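Local coordinates for protein putative acyl-CoA N-acyltransferase (Klebsiella pneumoniae subsp. pneumoniae, PDB 3LOD) that probably transfers an acyl group from acyl-coenzyme A to an amine, as a putative member of the GNAT acetyltransferase family whose substrate is not established, at residues A[50-55]-A[100-105]; A[4-9]-A[92-97]; A[42-47]-A[66-71]; A[121-126]-A[147-152]. All blocks are in the same frame, centred on the assembly; numbering follows the deposited sequence.

Contact 1 of 4, residues A[50-55]-A[100-105]; sequences IALAIR and EAKARQ
Ile50 and Leu52, two residues apart on strand 49-55 and therefore on the same face of the sheet, both meet Lys102 near the C-terminal end of helix 91-104. Van der Waals packing does all the work across these two segments. With CG1 of Ile50 anti to the carbonyl carbon (chi1 -68°) and the chain running out extended, CD1 is set down on the helix backbone, 3.8 Å from Lys102 O and 4.0 Å from Ala103 N, so the methyl lies against the peptide that joins those two residues. The other branch meets a side chain instead: CG2 of Ile50 sits 4.0 Å from CB of Lys102. Further along the strand, CD2 of Leu52 touches CD of Lys102 at 4.2 Å, the lysine being bent at chi2 and chi3 so that its methylene chain crosses both aliphatic residues. Leu52 continues the apolar layer onto Leu95, Ala98 and Leu99 of the same helix.

A charge pair lies at the margin. The ammonium of Lys102 extends past the apolar patch to a long, weak ion pair with Asp8 OD2. Strand and helix run nearly antiparallel, their short axes at 152° and 9.4 Å apart at the closest point. A helix packed in this way on one face of the N-terminal strands is characteristic of the mixed sheet of the GNAT fold.

Contact 2 of 4, residues A[4-9]-A[92-97]; sequences YTITDI and GEKLLA
Tyr4 and Ile6 face Lys94 and Leu95 of helix 91-104, where the first strand of the protein passes beside the helix. Tyr4 uses its backbone: its O lies 3.7 Å from CE of Lys94, while its ring turns aside to pack on Gln89 and on Leu91 at the helix start. Thr5 turns from the helix and bonds through its backbone to Arg55, keeping this edge strand in the sheet. Ile6 then supplies the main side-chain contact. Its CD1 reaches CG of Lys94 at 3.6 Å and CA of Leu95 at 4.1 Å, so one methyl rests both on the root of the lysine and on the helix backbone behind it. Ile6 and Lys94 lie alongside each other, pointing opposite ways.

The path of Lys94 explains how one residue serves two purposes. CG stands trans to the amide nitrogen (chi1 -179°), and the chain stays extended until a bend at chi4, carrying NZ past Tyr4 to a hydrogen bond with Ala2 O. The aliphatic stem thus packs on Ile6 while the ammonium is satisfied by a main-chain carbonyl near the N-terminus, which implies a contact that is apolar at its centre and polar at its outer end.

Contact 3 of 4, residues A[42-47]-A[66-71]; sequences SQLPPQ and AIVLSE
Val68 and Leu69 are the residues of strand 61-69 that meet the loop 42-47, and because they are adjacent in a strand they do so from different faces of the sheet. Val68 comes first. Its CG1 lies trans to the amide nitrogen (chi1 173°) and CG2 beside it, which presents both methyls to Leu44. The CD2 methyl of Leu44 rests against the pair almost evenly, 4.1 Å from CG1 and 4.2 Å from CG2 of Val68, and the two side chains cross at about a right angle. Leu41, just ahead in the same loop, adds to the cover of Val68, whose backbone is paired with Glu76 in the next strand.

This is the part of the GNAT fold where the chain leaves helix 14-26 and returns to the sheet as strand 49-55. Residues 30-38 of the connection are not modelled, probably because they are mobile, and in relatives the equivalent region varies and often helps to shape the acceptor side of the active site.

Leu69 follows, paired through its backbone with Thr48. Its extended chain (chi2 160°) brings CD1 to 4.3 Å from Gln47 O, a loose contact with a carbonyl whose hydrogen bond comes from Arg106 NH1. The leucine also packs on Arg106, so the guanidinium group bonds the loop while its side chain lies against the strand.

Contact 4 of 4, residues A[121-126]-A[147-152]; sequences AAIALY and VFMEKP
Met149 meets Ile123 and Tyr126 where helix 120-128 packs over strand 146-152, in the C-terminal half of the GNAT alpha/beta fold. The short axes are 10.4 Å apart and inclined by only 24°, so the helix runs roughly along the strand. Met149 reaches across this gap, and its contact is concentrated at SD.

CB points toward the helix, with CG anti to the carbonyl carbon (chi1 -43°). CG carries the chain onward without yet making a close contact, its nearest Tyr126 atom being CD2 at 5.2 Å. The extended second torsion then delivers SD to the helix surface. There the sulfur lies 4.0 Å from CB of Tyr126 and 4.2 Å from O of Ile123, while CG2 of Ile123 stands a little further off. It also approaches the tyrosine ring at its edge, 5.4 Å from the centroid and 75° off the ring normal, the geometry of a Met-aromatic contact. The chain bends at chi3, so the terminal CE turns along the helix instead of continuing straight, and its distance to Ile123 O is 4.5 Å.

The Tyr126 ring is bordered further by its neighbours: it packs on Leu113 of strand 110-116 and meets the ring of Tyr131. One residue pair completes the interface toward the start of the strand. Ile123 and Val147 cross at about a right angle, and their methyls CD1 of Ile123 and CG2 of Val147 touch at 3.9 Å.

Contacts 1 and 2 illustrate one helix serving two neighbouring strands: their centres are 7 Å apart, and the strands they use are joined by Ala53 N to Thr7 O at 2.8 Å. Contact 3 continues into the next strand, where Ile50 O lies 2.7 Å from Ile67 N. Contact 4 belongs to the other half of the sheet, about 17 Å from contacts 1 and 2 between centres, yet tied to both: Glu100 OE2 and Lys151 NZ form a salt bridge of 2.9 Å, and Leu125 packs on Gly92. As in relatives, acyl-coenzyme A would be expected between the parallel strands 74-82 and 110-116, near the start of helix 91-104.

Contact 1 of 4, residues A[50-55]-A[100-105]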
loop_
_atom_site.group_PDB
_atom_site.type_symbol
_atom_site.label_atom_id
_atom_site.label_comp_id
_atom_site.label_asym_id
_atom_site.label_seq_id
_atom_site.Cartn_x
_atom_site.Cartn_y
_atom_site.Cartn_z
ATOM N N ILE A 50 1.155 -2.883 9.398
ATOM C CA ILE A 50 1.731 -3.936 8.564
ATOM C C ILE A 50 2.469 -3.252 7.429
ATOM O O ILE A 50 1.904 -2.373 6.743
ATOM C CB ILE A 50 0.656 -4.843 7.930
ATOM C CG1 ILE A 50 -0.059 -5.683 8.983
ATOM C CG2 ILE A 50 1.230 -5.756 6.830
ATOM C CD1 ILE A 50 -1.439 -6.090 8.467
ATOM N N ALA A 51 3.701 -3.685 7.205
ATOM C CA ALA A 51 4.530 -3.113 6.188
ATOM C C ALA A 51 5.300 -4.244 5.531
ATOM O O ALA A 51 5.919 -5.088 6.218
ATOM C CB ALA A 51 5.476 -2.161 6.819
ATOM N N LEU A 52 5.288 -4.239 4.206
ATOM C CA LEU A 52 5.919 -5.296 3.392
ATOM C C LEU A 52 6.775 -4.731 2.255
ATOM O O LEU A 52 6.525 -3.604 1.794
ATOM C CB LEU A 52 4.829 -6.177 2.767
ATOM C CG LEU A 52 3.860 -6.945 3.677
ATOM C CD1 LEU A 52 2.869 -7.823 2.868
ATOM C CD2 LEU A 52 4.578 -7.774 4.738
ATOM N N ALA A 53 7.736 -5.521 1.777
ATOM C CA ALA A 53 8.581 -5.131 0.612
ATOM C C ALA A 53 8.631 -6.224 -0.436
ATOM O O ALA A 53 8.511 -7.404 -0.100
ATOM C CB ALA A 53 9.977 -4.810 1.061
ATOM N N ILE A 54 8.804 -5.844 -1.702
ATOM C CA ILE A 54 9.117 -6.815 -2.752
ATOM C C ILE A 54 10.532 -6.645 -3.198
ATOM O O ILE A 54 11.000 -5.533 -3.474
ATOM C CB ILE A 54 8.299 -6.629 -3.998
ATOM C CG1 ILE A 54 7.061 -5.883 -3.699
ATOM C CG2 ILE A 54 7.865 -7.976 -4.637
ATOM C CD1 ILE A 54 6.660 -5.160 -4.942
ATOM N N ARG A 55 11.199 -7.775 -3.337
ATOM C CA ARG A 55 12.616 -7.818 -3.536
ATOM C C ARG A 55 12.874 -8.546 -4.809
ATOM O O ARG A 55 12.215 -9.530 -5.129
ATOM C CB ARG A 55 13.277 -8.522 -2.355
ATOM C CG ARG A 55 12.608 -8.205 -1.011
ATOM C CD ARG A 55 13.431 -8.601 0.220
ATOM N NE ARG A 55 14.405 -7.549 0.479
ATOM C CZ ARG A 55 14.370 -6.663 1.477
ATOM N NH1 ARG A 55 13.411 -6.693 2.403
ATOM N NH2 ARG A 55 15.343 -5.756 1.554
ATOM N N GLU A 100 -3.169 -7.910 1.847
ATOM C CA GLU A 100 -4.491 -8.435 2.164
ATOM C C GLU A 100 -4.324 -9.678 3.015
ATOM O O GLU A 100 -4.957 -9.813 4.089
ATOM C CB GLU A 100 -5.283 -8.743 0.878
ATOM C CG GLU A 100 -5.477 -7.522 0.018
ATOM C CD GLU A 100 -6.238 -7.826 -1.259
ATOM O OE1 GLU A 100 -6.304 -9.012 -1.668
ATOM O OE2 GLU A 100 -6.778 -6.866 -1.854
ATOM N N ALA A 101 -3.466 -10.599 2.589
ATOM C CA ALA A 101 -3.373 -11.839 3.409
ATOM C C ALA A 101 -2.996 -11.467 4.857
ATOM O O ALA A 101 -3.612 -11.960 5.810
ATOM C CB ALA A 101 -2.437 -12.932 2.805
ATOM N N LYS A 102 -2.045 -10.550 5.029
ATOM C CA LYS A 102 -1.622 -10.185 6.376
ATOM C C LYS A 102 -2.720 -9.469 7.161
ATOM O O LYS A 102 -2.810 -9.602 8.395
ATOM C CB LYS A 102 -0.260 -9.460 6.387
ATOM C CG LYS A 102 0.856 -10.494 6.134
ATOM C CD LYS A 102 2.162 -10.361 6.983
ATOM C CE LYS A 102 1.952 -10.577 8.490
ATOM N NZ LYS A 102 3.247 -10.563 9.288
ATOM N N ALA A 103 -3.569 -8.742 6.450
ATOM C CA ALA A 103 -4.624 -8.007 7.118
ATOM C C ALA A 103 -5.654 -9.027 7.614
ATOM O O ALA A 103 -6.089 -8.965 8.765
ATOM C CB ALA A 103 -5.243 -6.975 6.185
ATOM N N ARG A 104 -6.004 -9.991 6.791
ATOM C CA ARG A 104 -6.886 -11.018 7.296
ATOM C C ARG A 104 -6.361 -11.674 8.554
ATOM O O ARG A 104 -7.134 -11.923 9.457
ATOM C CB ARG A 104 -7.160 -12.098 6.277
ATOM C CG ARG A 104 -8.060 -11.661 5.194
ATOM C CD ARG A 104 -8.413 -12.822 4.227
ATOM N NE ARG A 104 -8.757 -12.205 2.944
ATOM C CZ ARG A 104 -7.926 -12.113 1.898
ATOM N NH1 ARG A 104 -6.732 -12.702 1.926
ATOM N NH2 ARG A 104 -8.314 -11.465 0.804
ATOM N N GLN A 105 -5.077 -11.975 8.655
ATOM C CA GLN A 105 -4.646 -12.743 9.831
ATOM C C GLN A 105 -4.819 -11.913 11.084
ATOM O O GLN A 105 -4.708 -12.406 12.192
ATOM C CB GLN A 105 -3.193 -13.157 9.727
ATOM C CG GLN A 105 -2.960 -14.318 8.798
ATOM C CD GLN A 105 -1.565 -14.238 8.120
ATOM O OE1 GLN A 105 -0.547 -13.916 8.768
ATOM N NE2 GLN A 105 -1.529 -14.515 6.800
#

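Contact 2 of 4, residues A[4-9]-A[92-97]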
loop_
_atom_site.group_PDB
_atom_site.type_symbol
_atom_site.label_atom_id
_atom_site.label_comp_id
_atom_site.label_asym_id
_atom_site.label_seq_id
_atom_site.Cartn_x
_atom_site.Cartn_y
_atom_site.Cartn_z
ATOM N N TYR A 4 10.160 -12.715 -7.823
ATOM C CA TYR A 4 10.556 -11.807 -6.762
ATOM C C TYR A 4 10.029 -12.289 -5.409
ATOM O O TYR A 4 9.151 -13.154 -5.340
ATOM C CB TYR A 4 9.905 -10.455 -7.028
ATOM C CG TYR A 4 10.432 -9.746 -8.252
ATOM C CD1 TYR A 4 11.094 -8.511 -8.122
ATOM C CD2 TYR A 4 10.308 -10.314 -9.552
ATOM C CE1 TYR A 4 11.601 -7.841 -9.238
ATOM C CE2 TYR A 4 10.807 -9.638 -10.682
ATOM C CZ TYR A 4 11.448 -8.398 -10.497
ATOM O OH TYR A 4 11.941 -7.705 -11.542
ATOM N N THR A 5 10.503 -11.678 -4.331
ATOM C CA THR A 5 10.185 -12.172 -2.997
ATOM C C THR A 5 9.376 -11.118 -2.189
ATOM O O THR A 5 9.449 -9.950 -2.525
ATOM C CB THR A 5 11.497 -12.697 -2.345
ATOM O OG1 THR A 5 11.232 -13.944 -1.736
ATOM C CG2 THR A 5 12.109 -11.768 -1.322
ATOM N N ILE A 6 8.581 -11.514 -1.181
ATOM C CA ILE A 6 7.897 -10.557 -0.251
ATOM C C ILE A 6 8.248 -10.767 1.220
ATOM O O ILE A 6 8.166 -11.896 1.735
ATOM C CB ILE A 6 6.361 -10.619 -0.354
ATOM C CG1 ILE A 6 5.856 -9.534 -1.282
ATOM C CG2 ILE A 6 5.731 -10.304 0.968
ATOM C CD1 ILE A 6 5.054 -10.068 -2.348
ATOM N N THR A 7 8.619 -9.706 1.918
ATOM C CA THR A 7 9.048 -9.876 3.303
ATOM C C THR A 7 8.584 -8.723 4.113
ATOM O O THR A 7 8.380 -7.645 3.562
ATOM C CB THR A 7 10.602 -9.845 3.460
ATOM O OG1 THR A 7 11.105 -8.522 3.152
ATOM C CG2 THR A 7 11.304 -10.927 2.609
ATOM N N ASP A 8 8.494 -8.921 5.420
ATOM C CA ASP A 8 8.252 -7.818 6.327
ATOM C C ASP A 8 9.359 -6.775 6.130
ATOM O O ASP A 8 10.452 -7.131 5.678
ATOM C CB ASP A 8 8.250 -8.306 7.779
ATOM C CG ASP A 8 6.870 -8.827 8.246
ATOM O OD1 ASP A 8 5.858 -8.530 7.575
ATOM O OD2 ASP A 8 6.795 -9.507 9.311
ATOM N N ILE A 9 9.058 -5.503 6.411
ATOM C CA ILE A 9 10.063 -4.464 6.663
ATOM C C ILE A 9 9.618 -3.509 7.771
ATOM O O ILE A 9 8.449 -3.140 7.891
ATOM C CB ILE A 9 10.422 -3.536 5.411
ATOM C CG1 ILE A 9 9.356 -3.573 4.367
ATOM C CG2 ILE A 9 11.877 -3.679 4.810
ATOM C CD1 ILE A 9 8.379 -2.586 4.699
ATOM N N GLY A 92 2.570 -5.257 -8.418
ATOM C CA GLY A 92 1.614 -4.506 -7.588
ATOM C C GLY A 92 0.627 -5.519 -7.034
ATOM O O GLY A 92 0.358 -5.575 -5.812
ATOM N N GLU A 93 0.163 -6.359 -7.951
ATOM C CA GLU A 93 -0.719 -7.483 -7.691
ATOM C C GLU A 93 -0.184 -8.416 -6.659
ATOM O O GLU A 93 -0.912 -8.836 -5.783
ATOM C CB GLU A 93 -0.818 -8.293 -8.963
ATOM C CG GLU A 93 -2.157 -8.709 -9.358
ATOM C CD GLU A 93 -2.198 -8.756 -10.884
ATOM O OE1 GLU A 93 -2.262 -9.881 -11.514
ATOM O OE2 GLU A 93 -2.089 -7.618 -11.436
ATOM N N LYS A 94 1.068 -8.798 -6.794
ATOM C CA LYS A 94 1.646 -9.758 -5.882
ATOM C C LYS A 94 1.665 -9.186 -4.473
ATOM O O LYS A 94 1.203 -9.843 -3.530
ATOM C CB LYS A 94 3.032 -10.176 -6.370
ATOM C CG LYS A 94 3.728 -11.201 -5.505
ATOM C CD LYS A 94 4.694 -12.139 -6.331
ATOM C CE LYS A 94 5.437 -13.133 -5.389
ATOM N NZ LYS A 94 5.644 -14.534 -5.906
ATOM N N LEU A 95 2.120 -7.937 -4.374
ATOM C CA LEU A 95 2.212 -7.188 -3.115
ATOM C C LEU A 95 0.849 -6.939 -2.463
ATOM O O LEU A 95 0.626 -7.268 -1.303
ATOM C CB LEU A 95 2.896 -5.833 -3.332
ATOM C CG LEU A 95 3.005 -4.861 -2.145
ATOM C CD1 LEU A 95 3.820 -5.436 -0.962
ATOM C CD2 LEU A 95 3.654 -3.559 -2.623
ATOM N N LEU A 96 -0.046 -6.322 -3.217
ATOM C CA LEU A 96 -1.429 -6.152 -2.788
ATOM C C LEU A 96 -2.019 -7.431 -2.163
ATOM O O LEU A 96 -2.557 -7.381 -1.044
ATOM C CB LEU A 96 -2.249 -5.672 -3.982
ATOM C CG LEU A 96 -3.732 -5.441 -3.760
ATOM C CD1 LEU A 96 -3.906 -4.335 -2.738
ATOM C CD2 LEU A 96 -4.439 -5.076 -5.064
ATOM N N ALA A 97 -1.885 -8.580 -2.824
ATOM C CA ALA A 97 -2.447 -9.831 -2.275
ATOM C C ALA A 97 -1.793 -10.201 -0.960
ATOM O O ALA A 97 -2.400 -10.813 -0.096
ATOM C CB ALA A 97 -2.274 -10.941 -3.239
#

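Contact 3 of 4, residues A[42-47]-A[66-71]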
loop_
_atom_site.group_PDB
_atom_site.type_symbol
_atom_site.label_atom_id
_atom_site.label_comp_id
_atom_site.label_asym_id
_atom_site.label_seq_id
_atom_site.Cartn_x
_atom_site.Cartn_y
_atom_site.Cartn_z
ATOM N N SER A 42 6.403 5.887 10.989
ATOM C CA SER A 42 7.353 5.468 12.013
ATOM C C SER A 42 6.845 5.711 13.425
ATOM O O SER A 42 7.188 4.954 14.322
ATOM C CB SER A 42 8.701 6.151 11.800
ATOM O OG SER A 42 8.526 7.446 11.265
ATOM N N GLN A 43 6.016 6.743 13.610
ATOM C CA GLN A 43 5.532 7.173 14.945
ATOM C C GLN A 43 4.542 6.226 15.578
ATOM O O GLN A 43 4.503 6.086 16.795
ATOM C CB GLN A 43 4.815 8.527 14.890
ATOM C CG GLN A 43 5.074 9.383 13.666
ATOM C CD GLN A 43 6.224 10.370 13.818
ATOM O OE1 GLN A 43 6.525 11.119 12.883
ATOM N NE2 GLN A 43 6.857 10.394 14.993
ATOM N N LEU A 44 3.711 5.607 14.748
ATOM C CA LEU A 44 2.527 4.890 15.214
ATOM C C LEU A 44 2.881 3.680 16.064
ATOM O O LEU A 44 3.968 3.102 15.908
ATOM C CB LEU A 44 1.657 4.465 14.024
ATOM C CG LEU A 44 0.649 5.447 13.423
ATOM C CD1 LEU A 44 1.190 6.845 13.202
ATOM C CD2 LEU A 44 0.233 4.912 12.104
ATOM N N PRO A 45 1.979 3.309 16.990
ATOM C CA PRO A 45 2.085 1.977 17.612
ATOM C C PRO A 45 2.328 0.851 16.561
ATOM O O PRO A 45 1.496 0.619 15.675
ATOM C CB PRO A 45 0.754 1.820 18.364
ATOM C CG PRO A 45 0.004 3.176 18.186
ATOM C CD PRO A 45 0.991 4.169 17.671
ATOM N N PRO A 46 3.485 0.180 16.647
ATOM C CA PRO A 46 4.010 -0.836 15.718
ATOM C C PRO A 46 3.160 -2.092 15.502
ATOM O O PRO A 46 3.263 -2.708 14.452
ATOM C CB PRO A 46 5.330 -1.237 16.379
ATOM C CG PRO A 46 5.753 0.033 17.172
ATOM C CD PRO A 46 4.433 0.453 17.747
ATOM N N GLN A 47 2.366 -2.498 16.490
ATOM C CA GLN A 47 1.412 -3.589 16.305
ATOM C C GLN A 47 0.406 -3.182 15.225
ATOM O O GLN A 47 -0.076 -4.025 14.473
ATOM C CB GLN A 47 0.635 -3.884 17.590
ATOM C CG GLN A 47 1.493 -4.369 18.739
ATOM C CD GLN A 47 1.967 -3.232 19.688
ATOM O OE1 GLN A 47 1.638 -3.241 20.887
ATOM N NE2 GLN A 47 2.733 -2.265 19.158
ATOM N N ALA A 66 1.929 -0.695 2.842
ATOM C CA ALA A 66 1.624 -0.795 4.259
ATOM C C ALA A 66 0.142 -0.621 4.538
ATOM O O ALA A 66 -0.614 0.012 3.731
ATOM C CB ALA A 66 2.404 0.215 5.032
ATOM N N ILE A 67 -0.271 -1.200 5.657
ATOM C CA ILE A 67 -1.648 -1.108 6.102
ATOM C C ILE A 67 -1.605 -0.703 7.549
ATOM O O ILE A 67 -0.873 -1.308 8.353
ATOM C CB ILE A 67 -2.369 -2.457 5.984
ATOM C CG1 ILE A 67 -2.613 -2.772 4.518
ATOM C CG2 ILE A 67 -3.695 -2.450 6.781
ATOM C CD1 ILE A 67 -3.051 -4.195 4.283
ATOM N N VAL A 68 -2.387 0.318 7.875
ATOM C CA VAL A 68 -2.573 0.773 9.248
ATOM C C VAL A 68 -3.924 0.275 9.700
ATOM O O VAL A 68 -4.942 0.653 9.085
ATOM C CB VAL A 68 -2.620 2.285 9.297
ATOM C CG1 VAL A 68 -2.992 2.784 10.749
ATOM C CG2 VAL A 68 -1.295 2.876 8.803
ATOM N N LEU A 69 -3.934 -0.566 10.753
ATOM C CA LEU A 69 -5.146 -1.182 11.324
ATOM C C LEU A 69 -5.796 -0.435 12.494
ATOM O O LEU A 69 -5.130 -0.014 13.432
ATOM C CB LEU A 69 -4.817 -2.549 11.855
ATOM C CG LEU A 69 -4.094 -3.575 11.027
ATOM C CD1 LEU A 69 -3.508 -4.566 12.022
ATOM C CD2 LEU A 69 -5.156 -4.206 10.219
ATOM N N SER A 70 -7.126 -0.354 12.477
ATOM C CA SER A 70 -7.876 0.352 13.485
ATOM C C SER A 70 -8.468 -0.686 14.421
ATOM O O SER A 70 -8.485 -1.884 14.113
ATOM C CB SER A 70 -8.989 1.115 12.800
ATOM O OG SER A 70 -10.183 0.325 12.723
ATOM N N GLU A 71 -8.975 -0.243 15.563
ATOM C CA GLU A 71 -9.500 -1.228 16.495
ATOM C C GLU A 71 -10.904 -1.741 16.110
ATOM O O GLU A 71 -11.366 -2.717 16.678
ATOM C CB GLU A 71 -9.377 -0.801 17.976
ATOM C CG GLU A 71 -9.900 0.589 18.304
ATOM C CD GLU A 71 -9.443 1.083 19.684
ATOM O OE1 GLU A 71 -8.221 1.327 19.868
ATOM O OE2 GLU A 71 -10.306 1.240 20.576
#

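Contact 4 of 4, residues A[121-126]-A[147-152]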
loop_
_atom_site.group_PDB
_atom_site.type_symbol
_atom_site.label_atom_id
_atom_site.label_comp_id
_atom_site.label_asym_id
_atom_site.label_seq_id
_atom_site.Cartn_x
_atom_site.Cartn_y
_atom_site.Cartn_z
ATOM N N ALA A 121 -2.097 4.589 -12.542
ATOM C CA ALA A 121 -1.628 3.208 -12.422
ATOM C C ALA A 121 -2.179 2.523 -11.159
ATOM O O ALA A 121 -2.676 1.383 -11.216
ATOM C CB ALA A 121 -0.138 3.149 -12.451
ATOM N N ALA A 122 -2.134 3.231 -10.039
ATOM C CA ALA A 122 -2.504 2.640 -8.788
ATOM C C ALA A 122 -3.965 2.451 -8.839
ATOM O O ALA A 122 -4.468 1.428 -8.415
ATOM C CB ALA A 122 -2.166 3.555 -7.665
ATOM N N ILE A 123 -4.669 3.458 -9.337
ATOM C CA ILE A 123 -6.108 3.422 -9.265
ATOM C C ILE A 123 -6.603 2.225 -10.063
ATOM O O ILE A 123 -7.514 1.513 -9.631
ATOM C CB ILE A 123 -6.742 4.702 -9.812
ATOM C CG1 ILE A 123 -6.652 5.833 -8.776
ATOM C CG2 ILE A 123 -8.204 4.453 -10.117
ATOM C CD1 ILE A 123 -6.966 7.239 -9.353
ATOM N N ALA A 124 -5.995 1.994 -11.229
ATOM C CA ALA A 124 -6.391 0.858 -12.067
ATOM C C ALA A 124 -6.008 -0.468 -11.418
ATOM O O ALA A 124 -6.733 -1.440 -11.555
ATOM C CB ALA A 124 -5.798 0.959 -13.431
ATOM N N LEU A 125 -4.866 -0.520 -10.737
ATOM C CA LEU A 125 -4.495 -1.754 -10.059
ATOM C C LEU A 125 -5.576 -2.113 -9.016
ATOM O O LEU A 125 -6.055 -3.245 -8.968
ATOM C CB LEU A 125 -3.143 -1.617 -9.408
ATOM C CG LEU A 125 -2.889 -2.687 -8.346
ATOM C CD1 LEU A 125 -2.674 -4.014 -9.015
ATOM C CD2 LEU A 125 -1.663 -2.353 -7.600
ATOM N N TYR A 126 -6.020 -1.153 -8.217
ATOM C CA TYR A 126 -6.994 -1.496 -7.216
ATOM C C TYR A 126 -8.283 -1.934 -7.829
ATOM O O TYR A 126 -8.870 -2.882 -7.328
ATOM C CB TYR A 126 -7.242 -0.349 -6.256
ATOM C CG TYR A 126 -5.972 0.125 -5.598
ATOM C CD1 TYR A 126 -5.066 -0.779 -4.986
ATOM C CD2 TYR A 126 -5.673 1.469 -5.570
ATOM C CE1 TYR A 126 -3.861 -0.327 -4.424
ATOM C CE2 TYR A 126 -4.492 1.935 -4.988
ATOM C CZ TYR A 126 -3.594 1.041 -4.422
ATOM O OH TYR A 126 -2.431 1.590 -3.827
ATOM N N VAL A 147 -9.174 10.150 -4.394
ATOM C CA VAL A 147 -10.047 9.008 -4.699
ATOM C C VAL A 147 -9.953 8.076 -3.506
ATOM O O VAL A 147 -8.851 7.713 -3.074
ATOM C CB VAL A 147 -9.596 8.244 -5.962
ATOM C CG1 VAL A 147 -10.615 7.221 -6.375
ATOM C CG2 VAL A 147 -9.388 9.212 -7.087
ATOM N N PHE A 148 -11.112 7.737 -2.959
ATOM C CA PHE A 148 -11.214 6.816 -1.869
ATOM C C PHE A 148 -11.734 5.547 -2.453
ATOM O O PHE A 148 -12.609 5.613 -3.329
ATOM C CB PHE A 148 -12.194 7.354 -0.857
ATOM C CG PHE A 148 -11.814 8.704 -0.348
ATOM C CD1 PHE A 148 -10.847 8.836 0.663
ATOM C CD2 PHE A 148 -12.409 9.859 -0.879
ATOM C CE1 PHE A 148 -10.471 10.091 1.146
ATOM C CE2 PHE A 148 -12.044 11.117 -0.401
ATOM C CZ PHE A 148 -11.062 11.229 0.616
ATOM N N MET A 149 -11.204 4.406 -1.975
ATOM C CA MET A 149 -11.608 3.077 -2.454
ATOM C C MET A 149 -11.659 2.083 -1.305
ATOM O O MET A 149 -10.978 2.239 -0.300
ATOM C CB MET A 149 -10.665 2.581 -3.599
ATOM C CG MET A 149 -10.277 3.642 -4.680
ATOM S SD MET A 149 -9.433 2.962 -6.189
ATOM C CE MET A 149 -10.880 2.027 -6.750
ATOM N N GLU A 150 -12.489 1.055 -1.397
ATOM C CA GLU A 150 -12.390 0.007 -0.415
ATOM C C GLU A 150 -12.811 -1.313 -0.973
ATOM O O GLU A 150 -13.317 -1.382 -2.064
ATOM C CB GLU A 150 -13.162 0.330 0.864
ATOM C CG GLU A 150 -14.714 0.392 0.732
ATOM C CD GLU A 150 -15.454 0.347 2.096
ATOM O OE1 GLU A 150 -16.513 -0.342 2.174
ATOM O OE2 GLU A 150 -14.967 0.985 3.078
ATOM N N LYS A 151 -12.588 -2.349 -0.185
ATOM C CA LYS A 151 -12.767 -3.712 -0.590
ATOM C C LYS A 151 -13.059 -4.550 0.677
ATOM O O LYS A 151 -12.318 -4.456 1.655
ATOM C CB LYS A 151 -11.461 -4.193 -1.188
ATOM C CG LYS A 151 -11.544 -5.596 -1.685
ATOM C CD LYS A 151 -10.192 -6.105 -2.063
ATOM C CE LYS A 151 -10.351 -7.495 -2.570
ATOM N NZ LYS A 151 -9.124 -7.926 -3.243
ATOM N N PRO A 152 -14.135 -5.369 0.660
ATOM C CA PRO A 152 -14.361 -6.288 1.793
ATOM C C PRO A 152 -13.424 -7.457 1.690
ATOM O O PRO A 152 -13.235 -8.013 0.623
ATOM C CB PRO A 152 -15.816 -6.730 1.618
ATOM C CG PRO A 152 -16.163 -6.499 0.235
ATOM C CD PRO A 152 -15.231 -5.445 -0.334
#